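Side-chain contacts in endoglucanase (Fervidobacterium pennivorans DSM 9078, PDB 6KDD), which probably hydrolyses beta-1,4-glucosidic bonds in cellulose or related beta-glucans, as a glycoside hydrolase of family 5 with a TIM-barrel fold: residues A[24-29]-A[48-53]; A[98-103]-A[124-129]; A[176-181]-A[185-190]; A[233-238]-A[276-281]. One frame throughout, in Å; residues are numbered along the deposited sequence.

How the contacts relate
The four contacts follow one another along the chain, and all belong to a single (beta/alpha)8 barrel of eight parallel strands. Contacts 1, 2 and 3 each start from a barrel strand, 22-25, 97-101 and 174-177, and reach outward to helix 45-53, helix 112-129 and the turn 185-190. Contact 4 lies farther out, where helices 232-252 and 269-285 pack side by side. Centres of contacts 1 and 2 are about 19 Å apart and those of 2 and 3 about 21 Å, whereas contacts 2 and 4, on opposite sides of the chain's centre, have centres about 32 Å apart. None touch: three join strands to the outer layer, one joins two helices, so packing is spread round the barrel.

Contact 1: A[24-29]-A[48-53]; sequences VNIGNA and EIIKKR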
loop_
_atom_site.group_PDB
_atom_site.type_symbol
_atom_site.label_atom_id
_atom_site.label_comp_id
_atom_site.label_asym_id
_atom_site.label_seq_id
_atom_site.Cartn_x
_atom_site.Cartn_y
_atom_site.Cartn_z
ATOM N N VAL A 24 8.007 -1.960 3.102
ATOM C CA VAL A 24 8.233 -1.864 1.674
ATOM C C VAL A 24 7.143 -2.644 0.940
ATOM O O VAL A 24 6.713 -3.714 1.348
ATOM C CB VAL A 24 9.654 -2.302 1.273
ATOM C CG1 VAL A 24 9.919 -3.776 1.580
ATOM C CG2 VAL A 24 9.989 -1.964 -0.178
ATOM N N ASN A 25 6.708 -2.092 -0.187
ATOM C CA ASN A 25 5.785 -2.819 -1.033
ATOM C C ASN A 25 6.548 -3.833 -1.887
ATOM O O ASN A 25 7.551 -3.465 -2.497
ATOM C CB ASN A 25 5.090 -1.812 -1.946
ATOM C CG ASN A 25 3.987 -1.073 -1.228
ATOM O OD1 ASN A 25 2.835 -1.519 -1.236
ATOM N ND2 ASN A 25 4.305 0.126 -0.748
ATOM N N ILE A 26 5.994 -5.042 -2.049
ATOM C CA ILE A 26 6.512 -5.910 -3.112
ATOM C C ILE A 26 5.631 -5.719 -4.334
ATOM O O ILE A 26 4.627 -6.413 -4.446
ATOM C CB ILE A 26 6.467 -7.400 -2.701
ATOM C CG1 ILE A 26 6.916 -7.634 -1.255
ATOM C CG2 ILE A 26 7.181 -8.283 -3.740
ATOM C CD1 ILE A 26 8.241 -7.046 -0.936
ATOM N N GLY A 27 5.993 -4.765 -5.203
ATOM C CA GLY A 27 5.132 -4.385 -6.308
ATOM C C GLY A 27 5.578 -5.023 -7.630
ATOM O O GLY A 27 6.673 -5.648 -7.720
ATOM N N ASN A 28 4.710 -4.855 -8.658
ATOM C CA ASN A 28 4.943 -5.421 -9.991
ATOM C C ASN A 28 4.926 -6.945 -9.964
ATOM O O ASN A 28 5.539 -7.589 -10.827
ATOM C CB ASN A 28 6.231 -4.894 -10.648
ATOM C CG ASN A 28 6.045 -3.486 -11.172
ATOM O OD1 ASN A 28 5.629 -2.593 -10.432
ATOM N ND2 ASN A 28 6.383 -3.255 -12.429
ATOM N N ALA A 29 4.190 -7.513 -8.994
ATOM C CA ALA A 29 4.229 -8.944 -8.748
ATOM C C ALA A 29 2.793 -9.483 -8.792
ATOM O O ALA A 29 2.257 -9.713 -9.897
ATOM C CB ALA A 29 4.966 -9.198 -7.430
ATOM N N GLU A 48 13.830 -12.657 3.604
ATOM C CA GLU A 48 15.009 -12.662 4.484
ATOM C C GLU A 48 15.855 -11.407 4.232
ATOM O O GLU A 48 16.353 -10.790 5.175
ATOM C CB GLU A 48 15.875 -13.878 4.142
ATOM C CG GLU A 48 16.753 -14.303 5.294
ATOM C CD GLU A 48 17.777 -15.373 4.924
ATOM O OE1 GLU A 48 17.691 -15.939 3.796
ATOM O OE2 GLU A 48 18.667 -15.636 5.769
ATOM N N ILE A 49 16.063 -11.107 2.941
ATOM C CA ILE A 49 16.800 -9.933 2.481
ATOM C C ILE A 49 16.233 -8.649 3.087
ATOM O O ILE A 49 16.992 -7.810 3.563
ATOM C CB ILE A 49 16.888 -9.931 0.940
ATOM C CG1 ILE A 49 17.846 -11.028 0.439
ATOM C CG2 ILE A 49 17.293 -8.566 0.421
ATOM C CD1 ILE A 49 17.707 -11.390 -0.998
ATOM N N ILE A 50 14.889 -8.475 3.059
ATOM C CA ILE A 50 14.185 -7.280 3.498
ATOM C C ILE A 50 14.295 -7.179 5.022
ATOM O O ILE A 50 14.501 -6.102 5.584
ATOM C CB ILE A 50 12.707 -7.424 3.000
ATOM C CG1 ILE A 50 12.660 -7.148 1.489
ATOM C CG2 ILE A 50 11.697 -6.585 3.797
ATOM C CD1 ILE A 50 11.340 -7.540 0.787
ATOM N N LYS A 51 14.136 -8.320 5.716
ATOM C CA LYS A 51 14.179 -8.253 7.174
ATOM C C LYS A 51 15.597 -7.887 7.612
ATOM O O LYS A 51 15.767 -7.065 8.501
ATOM C CB LYS A 51 13.775 -9.604 7.785
ATOM C CG LYS A 51 13.826 -9.676 9.322
ATOM C CD LYS A 51 12.801 -8.792 10.027
ATOM C CE LYS A 51 13.005 -8.875 11.529
ATOM N NZ LYS A 51 11.867 -8.277 12.256
ATOM N N LYS A 52 16.610 -8.494 6.978
ATOM C CA LYS A 52 17.992 -8.271 7.397
ATOM C C LYS A 52 18.377 -6.816 7.138
ATOM O O LYS A 52 19.143 -6.246 7.897
ATOM C CB LYS A 52 18.923 -9.243 6.656
ATOM C CG LYS A 52 20.409 -8.900 6.757
ATOM C CD LYS A 52 21.398 -10.053 6.510
ATOM C CE LYS A 52 21.648 -10.890 7.755
ATOM N NZ LYS A 52 22.299 -10.144 8.870
ATOM N N ARG A 53 17.797 -6.193 6.103
ATOM C CA ARG A 53 18.071 -4.789 5.793
ATOM C C ARG A 53 17.503 -3.855 6.870
ATOM O O ARG A 53 17.941 -2.723 6.973
ATOM C CB ARG A 53 17.595 -4.443 4.369
ATOM C CG ARG A 53 17.817 -3.003 3.915
ATOM C CD ARG A 53 19.358 -2.813 3.879
ATOM N NE ARG A 53 19.828 -1.484 3.474
ATOM C CZ ARG A 53 19.849 -0.405 4.258
ATOM N NH1 ARG A 53 19.462 -0.479 5.526
ATOM N NH2 ARG A 53 20.298 0.748 3.764
#
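Val-24 and Ile-50 mark the closest approach of the two backbones, their CA atoms 8.3 Å apart, where the end of strand 22-25 and the loop after it run past helix 45-53. No hydrogen bond joins the segments; the gap is bridged by methyl groups alone. Ile-50 points from the helix toward the strand and presents both branches. Its CG2 meets Val-24 CG1 at 4.0 Å, while its CD1 lies 4.1 Å from that same Val-24 CG1, which therefore sits against both branches of the isoleucine. Val-24 reaches it with the methyl held between its own backbone N and carbonyl carbon (chi1 64°). The tighter touch is methyl to methyl, Ile-26 CD1 to Ile-50 CD1 at 3.6 Å. Ile-26 does not aim its CB at the helix; a bent chain, chi1 -42° and chi2 -53°, brings its CD1 round to Ile-50. All three residues are buried. Val-58 of strand 57-60 touches both Ile-26 and Ile-50, and Phe-295 also packs on Ile-50. Next to Val-24, Asn-25 turns to the other side of the strand, where its amide is held by Arg-59 and by the carbonyl oxygens of Gly-259 and Tyr-292. An aliphatic residue facing the helix, Val-24, and a polar one facing inward, Asn-25, are what a TIM barrel shows in its beta-alpha-beta units, here strand 22-25, helix 45-53 and strand 57-60.

Contact 2: A[98-103]-A[124-129]; sequences VIINTH and RQIAKF
Ile-100 CD1 and Ile-126 CG2 meet at 3.8 Å, the one apolar side-chain pair between strand 97-101 and helix 112-129 here. The side chains run past each other in opposite senses; Ile-100 touches with the end of its long branch, Ile-126 with its short one. Ile-100 holds CG1 between its backbone N and carbonyl carbon (chi1 56°), and chi2 of 166° extends CD1 to the helix. The long branch of Ile-126 goes instead toward Thr-102, where CD1 stands 4.3 Å from OG1, a loose approach to a hydroxyl. One helix side chain thus spans Ile-100 and Thr-102. In the next shell, Trp-64 touches both Thr-102 and Ile-126, while Val-88 of helix 78-93 and Phe-139 of strand 137-140 pack on Ile-100. Asn-101 points away from the helix; its OD1 accepts from Ile-62 N and its backbone O from Trp-64 NE1, ties that probably hold the strand end. On the helix, Gln-125 grips the backbone of Tyr-74 and Ile-76. With no hydrogen bond or charge pair between the segments, the contact is non-directional and rests on one methyl pair; polar bonds of Asn-101 and Gln-125 to other parts of the chain probably set the orientation.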
loop_
_atom_site.group_PDB
_atom_site.type_symbol
_atom_site.label_atom_id
_atom_site.label_comp_id
_atom_site.label_asym_id
_atom_site.label_seq_id
_atom_site.Cartn_x
_atom_site.Cartn_y
_atom_site.Cartn_z
ATOM N N VAL A 98 2.793 -8.240 7.884
ATOM C CA VAL A 98 2.368 -8.439 6.498
ATOM C C VAL A 98 1.014 -7.772 6.284
ATOM O O VAL A 98 0.069 -8.008 7.034
ATOM C CB VAL A 98 2.284 -9.921 6.079
ATOM C CG1 VAL A 98 1.908 -10.028 4.598
ATOM C CG2 VAL A 98 3.553 -10.676 6.347
ATOM N N ILE A 99 0.916 -6.990 5.218
ATOM C CA ILE A 99 -0.342 -6.409 4.812
ATOM C C ILE A 99 -0.684 -6.982 3.441
ATOM O O ILE A 99 0.113 -6.865 2.490
ATOM C CB ILE A 99 -0.252 -4.875 4.730
ATOM C CG1 ILE A 99 0.065 -4.274 6.094
ATOM C CG2 ILE A 99 -1.564 -4.357 4.117
ATOM C CD1 ILE A 99 0.838 -2.963 6.068
ATOM N N ILE A 100 -1.872 -7.588 3.364
ATOM C CA ILE A 100 -2.404 -8.036 2.083
ATOM C C ILE A 100 -3.627 -7.179 1.740
ATOM O O ILE A 100 -4.449 -6.842 2.606
ATOM C CB ILE A 100 -2.752 -9.541 2.086
ATOM C CG1 ILE A 100 -3.735 -9.912 3.207
ATOM C CG2 ILE A 100 -1.477 -10.385 2.169
ATOM C CD1 ILE A 100 -4.350 -11.303 3.018
ATOM N N ASN A 101 -3.755 -6.870 0.450
ATOM C CA ASN A 101 -4.869 -6.047 0.020
ATOM C C ASN A 101 -5.614 -6.724 -1.132
ATOM O O ASN A 101 -5.315 -7.861 -1.526
ATOM C CB ASN A 101 -4.392 -4.636 -0.353
ATOM C CG ASN A 101 -3.666 -4.603 -1.680
ATOM O OD1 ASN A 101 -3.747 -5.539 -2.484
ATOM N ND2 ASN A 101 -2.953 -3.511 -1.920
ATOM N N THR A 102 -6.583 -5.972 -1.690
ATOM C CA THR A 102 -7.045 -6.190 -3.045
ATOM C C THR A 102 -6.613 -4.956 -3.859
ATOM O O THR A 102 -6.668 -3.840 -3.357
ATOM C CB THR A 102 -8.572 -6.418 -3.082
ATOM O OG1 THR A 102 -8.821 -7.623 -2.355
ATOM C CG2 THR A 102 -9.132 -6.539 -4.487
ATOM N N HIS A 103 -6.186 -5.172 -5.101
ATOM C CA HIS A 103 -5.510 -4.143 -5.875
ATOM C C HIS A 103 -5.852 -4.329 -7.349
ATOM O O HIS A 103 -5.910 -5.461 -7.831
ATOM C CB HIS A 103 -3.995 -4.398 -5.671
ATOM C CG HIS A 103 -3.063 -3.230 -5.741
ATOM N ND1 HIS A 103 -2.703 -2.626 -6.949
ATOM C CD2 HIS A 103 -2.291 -2.658 -4.797
ATOM C CE1 HIS A 103 -1.756 -1.719 -6.732
ATOM N NE2 HIS A 103 -1.502 -1.711 -5.423
ATOM N N ARG A 124 -14.758 -11.982 1.908
ATOM C CA ARG A 124 -15.360 -12.977 2.792
ATOM C C ARG A 124 -14.443 -14.202 2.793
ATOM O O ARG A 124 -14.128 -14.751 3.855
ATOM C CB ARG A 124 -16.782 -13.355 2.341
ATOM C CG ARG A 124 -17.445 -14.416 3.225
ATOM C CD ARG A 124 -18.693 -15.044 2.588
ATOM N NE ARG A 124 -19.634 -14.020 2.111
ATOM C CZ ARG A 124 -20.427 -13.271 2.884
ATOM N NH1 ARG A 124 -20.444 -13.417 4.197
ATOM N NH2 ARG A 124 -21.222 -12.362 2.343
ATOM N N GLN A 125 -13.977 -14.570 1.599
ATOM C CA GLN A 125 -13.156 -15.744 1.397
ATOM C C GLN A 125 -11.772 -15.565 2.011
ATOM O O GLN A 125 -11.231 -16.498 2.616
ATOM C CB GLN A 125 -13.041 -16.043 -0.085
ATOM C CG GLN A 125 -14.341 -16.605 -0.648
ATOM C CD GLN A 125 -14.166 -16.648 -2.136
ATOM O OE1 GLN A 125 -13.614 -17.588 -2.679
ATOM N NE2 GLN A 125 -14.593 -15.584 -2.808
ATOM N N ILE A 126 -11.177 -14.382 1.815
ATOM C CA ILE A 126 -9.798 -14.205 2.255
ATOM C C ILE A 126 -9.841 -14.228 3.770
ATOM O O ILE A 126 -8.982 -14.824 4.427
ATOM C CB ILE A 126 -9.208 -12.871 1.746
ATOM C CG1 ILE A 126 -9.145 -12.821 0.225
ATOM C CG2 ILE A 126 -7.833 -12.602 2.375
ATOM C CD1 ILE A 126 -8.958 -11.391 -0.323
ATOM N N ALA A 127 -10.813 -13.502 4.312
ATOM C CA ALA A 127 -10.943 -13.358 5.752
ATOM C C ALA A 127 -11.129 -14.734 6.389
ATOM O O ALA A 127 -10.533 -15.007 7.435
ATOM C CB ALA A 127 -12.073 -12.401 6.089
ATOM N N LYS A 128 -11.887 -15.601 5.712
ATOM C CA LYS A 128 -12.141 -16.940 6.230
ATOM C C LYS A 128 -10.867 -17.773 6.159
ATOM O O LYS A 128 -10.497 -18.417 7.133
ATOM C CB LYS A 128 -13.233 -17.648 5.427
ATOM C CG LYS A 128 -14.639 -17.374 5.945
ATOM C CD LYS A 128 -15.718 -18.224 5.309
ATOM C CE LYS A 128 -17.097 -17.889 5.830
ATOM N NZ LYS A 128 -18.104 -17.984 4.749
ATOM N N PHE A 129 -10.211 -17.742 4.993
ATOM C CA PHE A 129 -8.964 -18.452 4.785
ATOM C C PHE A 129 -7.893 -18.087 5.816
ATOM O O PHE A 129 -7.214 -18.992 6.307
ATOM C CB PHE A 129 -8.490 -18.231 3.343
ATOM C CG PHE A 129 -7.361 -19.137 2.930
ATOM C CD1 PHE A 129 -6.038 -18.778 3.174
ATOM C CD2 PHE A 129 -7.621 -20.338 2.279
ATOM C CE1 PHE A 129 -5.007 -19.623 2.785
ATOM C CE2 PHE A 129 -6.588 -21.174 1.886
ATOM C CZ PHE A 129 -5.281 -20.806 2.127
#

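Contact 3: A[176-181]-A[185-190]; sequences IDAPNW and SAVRSL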
loop_
_atom_site.group_PDB
_atom_site.type_symbol
_atom_site.label_atom_id
_atom_site.label_comp_id
_atom_site.label_asym_id
_atom_site.label_seq_id
_atom_site.Cartn_x
_atom_site.Cartn_y
_atom_site.Cartn_z
ATOM N N ILE A 176 -7.901 1.159 5.899
ATOM C CA ILE A 176 -8.885 1.801 5.029
ATOM C C ILE A 176 -8.171 2.932 4.296
ATOM O O ILE A 176 -7.657 3.866 4.936
ATOM C CB ILE A 176 -10.047 2.420 5.858
ATOM C CG1 ILE A 176 -10.606 1.409 6.876
ATOM C CG2 ILE A 176 -11.123 2.958 4.922
ATOM C CD1 ILE A 176 -11.188 0.154 6.203
ATOM N N ASP A 177 -8.156 2.826 2.971
ATOM C CA ASP A 177 -7.444 3.805 2.168
ATOM C C ASP A 177 -8.349 5.042 2.028
ATOM O O ASP A 177 -9.546 4.895 1.901
ATOM C CB ASP A 177 -7.222 3.273 0.748
ATOM C CG ASP A 177 -6.053 2.283 0.605
ATOM O OD1 ASP A 177 -5.819 1.463 1.537
ATOM O OD2 ASP A 177 -5.399 2.322 -0.433
ATOM N N ALA A 178 -7.748 6.228 1.974
ATOM C CA ALA A 178 -8.421 7.412 1.447
ATOM C C ALA A 178 -8.851 7.207 -0.006
ATOM O O ALA A 178 -8.236 6.439 -0.741
ATOM C CB ALA A 178 -7.570 8.643 1.674
ATOM N N PRO A 179 -9.960 7.852 -0.487
ATOM C CA PRO A 179 -10.360 7.748 -1.893
ATOM C C PRO A 179 -9.499 8.712 -2.736
ATOM O O PRO A 179 -8.483 9.215 -2.240
ATOM C CB PRO A 179 -11.847 8.153 -1.818
ATOM C CG PRO A 179 -11.875 9.167 -0.713
ATOM C CD PRO A 179 -10.899 8.661 0.326
ATOM N N ASN A 180 -9.855 8.900 -4.004
ATOM C CA ASN A 180 -9.095 9.750 -4.938
ATOM C C ASN A 180 -7.630 9.307 -5.018
ATOM O O ASN A 180 -6.711 10.125 -4.883
ATOM C CB ASN A 180 -9.234 11.245 -4.645
ATOM C CG ASN A 180 -8.532 12.166 -5.639
ATOM O OD1 ASN A 180 -8.001 13.221 -5.270
ATOM N ND2 ASN A 180 -8.547 11.816 -6.917
ATOM N N TRP A 181 -7.432 8.008 -5.294
ATOM C CA TRP A 181 -6.115 7.371 -5.420
ATOM C C TRP A 181 -5.346 7.430 -4.105
ATOM O O TRP A 181 -4.120 7.458 -4.152
ATOM C CB TRP A 181 -5.255 7.994 -6.533
ATOM C CG TRP A 181 -5.900 8.070 -7.880
ATOM C CD1 TRP A 181 -6.391 9.206 -8.453
ATOM C CD2 TRP A 181 -6.122 7.011 -8.831
ATOM N NE1 TRP A 181 -6.902 8.932 -9.690
ATOM C CE2 TRP A 181 -6.787 7.585 -9.936
ATOM C CE3 TRP A 181 -5.900 5.632 -8.843
ATOM C CZ2 TRP A 181 -7.117 6.856 -11.075
ATOM C CZ3 TRP A 181 -6.262 4.901 -9.951
ATOM C CH2 TRP A 181 -6.864 5.504 -11.053
ATOM N N SER A 185 -4.871 14.642 0.448
ATOM C CA SER A 185 -5.948 15.601 0.622
ATOM C C SER A 185 -7.276 14.895 0.905
ATOM O O SER A 185 -8.114 15.464 1.586
ATOM C CB SER A 185 -6.033 16.580 -0.527
ATOM O OG SER A 185 -6.559 15.946 -1.687
ATOM N N ALA A 186 -7.420 13.632 0.468
ATOM C CA ALA A 186 -8.695 12.928 0.422
ATOM C C ALA A 186 -9.102 12.356 1.783
ATOM O O ALA A 186 -10.232 11.897 1.978
ATOM C CB ALA A 186 -8.665 11.873 -0.659
ATOM N N VAL A 187 -8.172 12.439 2.733
ATOM C CA VAL A 187 -8.310 11.947 4.093
ATOM C C VAL A 187 -9.536 12.586 4.754
ATOM O O VAL A 187 -10.361 11.877 5.342
ATOM C CB VAL A 187 -6.947 12.131 4.791
ATOM C CG1 VAL A 187 -6.756 13.182 5.887
ATOM C CG2 VAL A 187 -6.082 10.875 4.868
ATOM N N ARG A 188 -9.720 13.897 4.528
ATOM C CA ARG A 188 -10.835 14.649 5.092
ATOM C C ARG A 188 -12.167 14.192 4.499
ATOM O O ARG A 188 -13.211 14.366 5.128
ATOM C CB ARG A 188 -10.653 16.158 4.893
ATOM C CG ARG A 188 -9.459 16.744 5.629
ATOM C CD ARG A 188 -9.805 17.890 6.561
ATOM N NE ARG A 188 -8.558 18.156 7.257
ATOM C CZ ARG A 188 -7.901 19.310 7.258
ATOM N NH1 ARG A 188 -8.396 20.365 6.629
ATOM N NH2 ARG A 188 -6.754 19.400 7.910
ATOM N N SER A 189 -12.160 13.555 3.321
ATOM C CA SER A 189 -13.438 13.145 2.754
ATOM C C SER A 189 -13.833 11.702 3.127
ATOM O O SER A 189 -14.799 11.126 2.610
ATOM C CB SER A 189 -13.515 13.466 1.287
ATOM O OG SER A 189 -13.205 12.337 0.510
ATOM N N LEU A 190 -13.137 11.127 4.109
ATOM C CA LEU A 190 -13.407 9.754 4.522
ATOM C C LEU A 190 -14.361 9.768 5.721
ATOM O O LEU A 190 -14.109 10.462 6.695
ATOM C CB LEU A 190 -12.036 9.179 4.889
ATOM C CG LEU A 190 -11.826 7.672 4.899
ATOM C CD1 LEU A 190 -12.216 6.998 3.597
ATOM C CD2 LEU A 190 -10.373 7.400 5.263
#
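Ala-178 and Val-187 bring the backbones to within 5.3 Å between CA atoms, where the chain leaves strand 174-177 of the TIM barrel, passes through the short helix 179-182 and returns as a 3-10 segment that includes 185-188. The buried side is close-packed from small groups. Its tight point is Ala-186 CB, modelled 3.1 Å from Pro-179 O, short for a methyl against a carbonyl oxygen and so of doubtful exactness. Ala-178 CB rests on the turn's main chain, 4.0 Å from Val-187 N, and beside it the CB atoms of Ala-178 and Ala-186 are 4.1 Å apart. Leu-190 fills the strand side: its CG is anti to the backbone N (chi1 -159°), and CD1 reaches Asp-177 O at 3.8 Å and Pro-179 CD at 3.9 Å, the leucine lying aslant to the proline ring. Trp-154 of helix 151-168 and Val-200 of strand 198-204 pack on the same leucine, and Trp-154 NE1 donates to Asp-177 O. Asp-177 itself turns away from the turn; its OD2 accepts from Glu-144 N.

On the solvent side fewer atoms meet. Asn-180, exposed, gives CB alone, against Ala-186 CB, and exposed Ser-189 brings OG to 3.6 Å from Pro-179 CG. Ala-186 O receives both the Ser-189 N bond and a weak hydrogen bond from Ser-189 OG. Between the two sides, Pro-179 sets its CD against the turn, 3.7 Å from Ala-186 O.

Contact 4: A[233-238]-A[276-281]; sequences WEINQI and TESVRK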
loop_
_atom_site.group_PDB
_atom_site.type_symbol
_atom_site.label_atom_id
_atom_site.label_comp_id
_atom_site.label_asym_id
_atom_site.label_seq_id
_atom_site.Cartn_x
_atom_site.Cartn_y
_atom_site.Cartn_z
ATOM N N TRP A 233 11.441 25.438 0.892
ATOM C CA TRP A 233 10.025 25.574 0.565
ATOM C C TRP A 233 9.485 24.231 0.053
ATOM O O TRP A 233 8.288 23.966 0.182
ATOM C CB TRP A 233 9.737 26.675 -0.490
ATOM C CG TRP A 233 10.156 26.208 -1.853
ATOM C CD1 TRP A 233 11.436 26.166 -2.325
ATOM C CD2 TRP A 233 9.339 25.638 -2.888
ATOM N NE1 TRP A 233 11.470 25.620 -3.580
ATOM C CE2 TRP A 233 10.198 25.288 -3.955
ATOM C CE3 TRP A 233 7.972 25.376 -3.029
ATOM C CZ2 TRP A 233 9.741 24.696 -5.138
ATOM C CZ3 TRP A 233 7.521 24.812 -4.206
ATOM C CH2 TRP A 233 8.392 24.475 -5.243
ATOM N N GLU A 234 10.347 23.439 -0.598
ATOM C CA GLU A 234 9.958 22.112 -1.086
ATOM C C GLU A 234 9.676 21.169 0.085
ATOM O O GLU A 234 8.627 20.511 0.128
ATOM C CB GLU A 234 11.086 21.485 -1.890
ATOM C CG GLU A 234 11.252 22.100 -3.259
ATOM C CD GLU A 234 12.424 21.517 -4.015
ATOM O OE1 GLU A 234 13.544 21.492 -3.462
ATOM O OE2 GLU A 234 12.220 21.067 -5.147
ATOM N N ILE A 235 10.606 21.166 1.051
ATOM C CA ILE A 235 10.452 20.427 2.296
ATOM C C ILE A 235 9.214 20.937 3.008
ATOM O O ILE A 235 8.427 20.119 3.483
ATOM C CB ILE A 235 11.722 20.472 3.175
ATOM C CG1 ILE A 235 12.982 20.019 2.432
ATOM C CG2 ILE A 235 11.535 19.756 4.505
ATOM C CD1 ILE A 235 13.202 18.548 2.424
ATOM N N ASN A 236 9.020 22.275 3.048
ATOM C CA ASN A 236 7.849 22.851 3.701
ATOM C C ASN A 236 6.538 22.362 3.086
ATOM O O ASN A 236 5.561 22.160 3.818
ATOM C CB ASN A 236 7.878 24.386 3.804
ATOM C CG ASN A 236 8.700 24.859 4.987
ATOM O OD1 ASN A 236 8.673 24.236 6.047
ATOM N ND2 ASN A 236 9.447 25.940 4.819
ATOM N N GLN A 237 6.529 22.168 1.766
ATOM C CA GLN A 237 5.376 21.637 1.042
ATOM C C GLN A 237 4.987 20.255 1.582
ATOM O O GLN A 237 3.821 20.022 1.880
ATOM C CB GLN A 237 5.729 21.401 -0.428
ATOM C CG GLN A 237 6.014 22.663 -1.222
ATOM C CD GLN A 237 4.709 23.288 -1.644
ATOM O OE1 GLN A 237 3.963 22.736 -2.448
ATOM N NE2 GLN A 237 4.409 24.431 -1.058
ATOM N N ILE A 238 5.976 19.350 1.723
ATOM C CA ILE A 238 5.707 18.007 2.241
ATOM C C ILE A 238 5.104 18.124 3.642
ATOM O O ILE A 238 4.068 17.517 3.923
ATOM C CB ILE A 238 6.959 17.097 2.198
ATOM C CG1 ILE A 238 7.517 16.990 0.770
ATOM C CG2 ILE A 238 6.644 15.729 2.819
ATOM C CD1 ILE A 238 8.836 16.262 0.656
ATOM N N THR A 276 12.951 11.128 -1.212
ATOM C CA THR A 276 12.557 9.924 -0.456
ATOM C C THR A 276 12.917 10.075 1.026
ATOM O O THR A 276 12.108 9.816 1.913
ATOM C CB THR A 276 13.220 8.680 -1.069
ATOM O OG1 THR A 276 12.773 8.539 -2.416
ATOM C CG2 THR A 276 12.892 7.379 -0.352
ATOM N N GLU A 277 14.143 10.538 1.293
ATOM C CA GLU A 277 14.570 10.794 2.663
ATOM C C GLU A 277 13.656 11.807 3.354
ATOM O O GLU A 277 13.218 11.627 4.502
ATOM C CB GLU A 277 16.043 11.224 2.660
ATOM C CG GLU A 277 16.606 11.399 4.059
ATOM C CD GLU A 277 18.035 11.924 4.177
ATOM O OE1 GLU A 277 18.783 11.945 3.165
ATOM O OE2 GLU A 277 18.405 12.303 5.297
ATOM N N SER A 278 13.315 12.883 2.629
ATOM C CA SER A 278 12.471 13.927 3.187
ATOM C C SER A 278 11.070 13.429 3.506
ATOM O O SER A 278 10.552 13.748 4.578
ATOM C CB SER A 278 12.379 15.102 2.254
ATOM O OG SER A 278 13.658 15.693 2.168
ATOM N N VAL A 279 10.443 12.718 2.546
ATOM C CA VAL A 279 9.128 12.143 2.767
ATOM C C VAL A 279 9.161 11.174 3.956
ATOM O O VAL A 279 8.272 11.198 4.824
ATOM C CB VAL A 279 8.580 11.482 1.488
ATOM C CG1 VAL A 279 7.387 10.610 1.814
ATOM C CG2 VAL A 279 8.145 12.560 0.484
ATOM N N ARG A 280 10.174 10.307 3.970
ATOM C CA ARG A 280 10.282 9.311 5.029
ATOM C C ARG A 280 10.452 9.977 6.400
ATOM O O ARG A 280 9.776 9.608 7.362
ATOM C CB ARG A 280 11.410 8.328 4.708
ATOM C CG ARG A 280 11.465 7.146 5.672
ATOM C CD ARG A 280 12.374 7.487 6.842
ATOM N NE ARG A 280 13.702 7.504 6.290
ATOM C CZ ARG A 280 14.773 7.996 6.893
ATOM N NH1 ARG A 280 14.690 8.525 8.103
ATOM N NH2 ARG A 280 15.939 7.945 6.277
ATOM N N LYS A 281 11.365 10.950 6.504
ATOM C CA LYS A 281 11.542 11.674 7.763
ATOM C C LYS A 281 10.271 12.422 8.156
ATOM O O LYS A 281 9.968 12.546 9.335
ATOM C CB LYS A 281 12.696 12.670 7.705
ATOM C CG LYS A 281 14.073 12.032 7.603
ATOM C CD LYS A 281 15.145 13.063 7.349
ATOM C CE LYS A 281 16.197 13.074 8.440
ATOM N NZ LYS A 281 17.196 11.992 8.255
#
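Ile-238 faces Ser-278 and Val-279 across two neighbouring helices whose short axes pass 10.2 Å apart at 40°. From CB, directed at the opposite helix, its chain leaves through CG1, anti to the carbonyl carbon (chi1 -57°), and stays extended through chi2 at 173°. CB, CG1 and CG2 have no partner across the gap within 4.2 Å; the reach is spent at the tip, where CD1 lies 3.8 Å from Val-279 CG2 and 4.1 Å from Ser-278 CB. The isoleucine and valine cross nearly at right angles. One turn earlier, Ile-235 bends its end toward Ser-278, whose hydroxyl is bonded to Lys-274 O within its own helix. The modelled approach of Ile-235 CD1 to that hydroxyl is too short to be relied on. Trp-228 covers Ile-235, Ile-238 and Ser-278 together, and Leu-258 and Phe-261 of strand 256-261 back Val-279. Farther round the second helix, Lys-281 NZ, one turn on, forms a salt bridge at the anti lone pair of Glu-277 OE2, 3.2 Å away. Side-by-side helices with roughly the same direction, packed over the strand that connects them in the chain, are characteristic of the outer layer of a (beta/alpha)8 barrel.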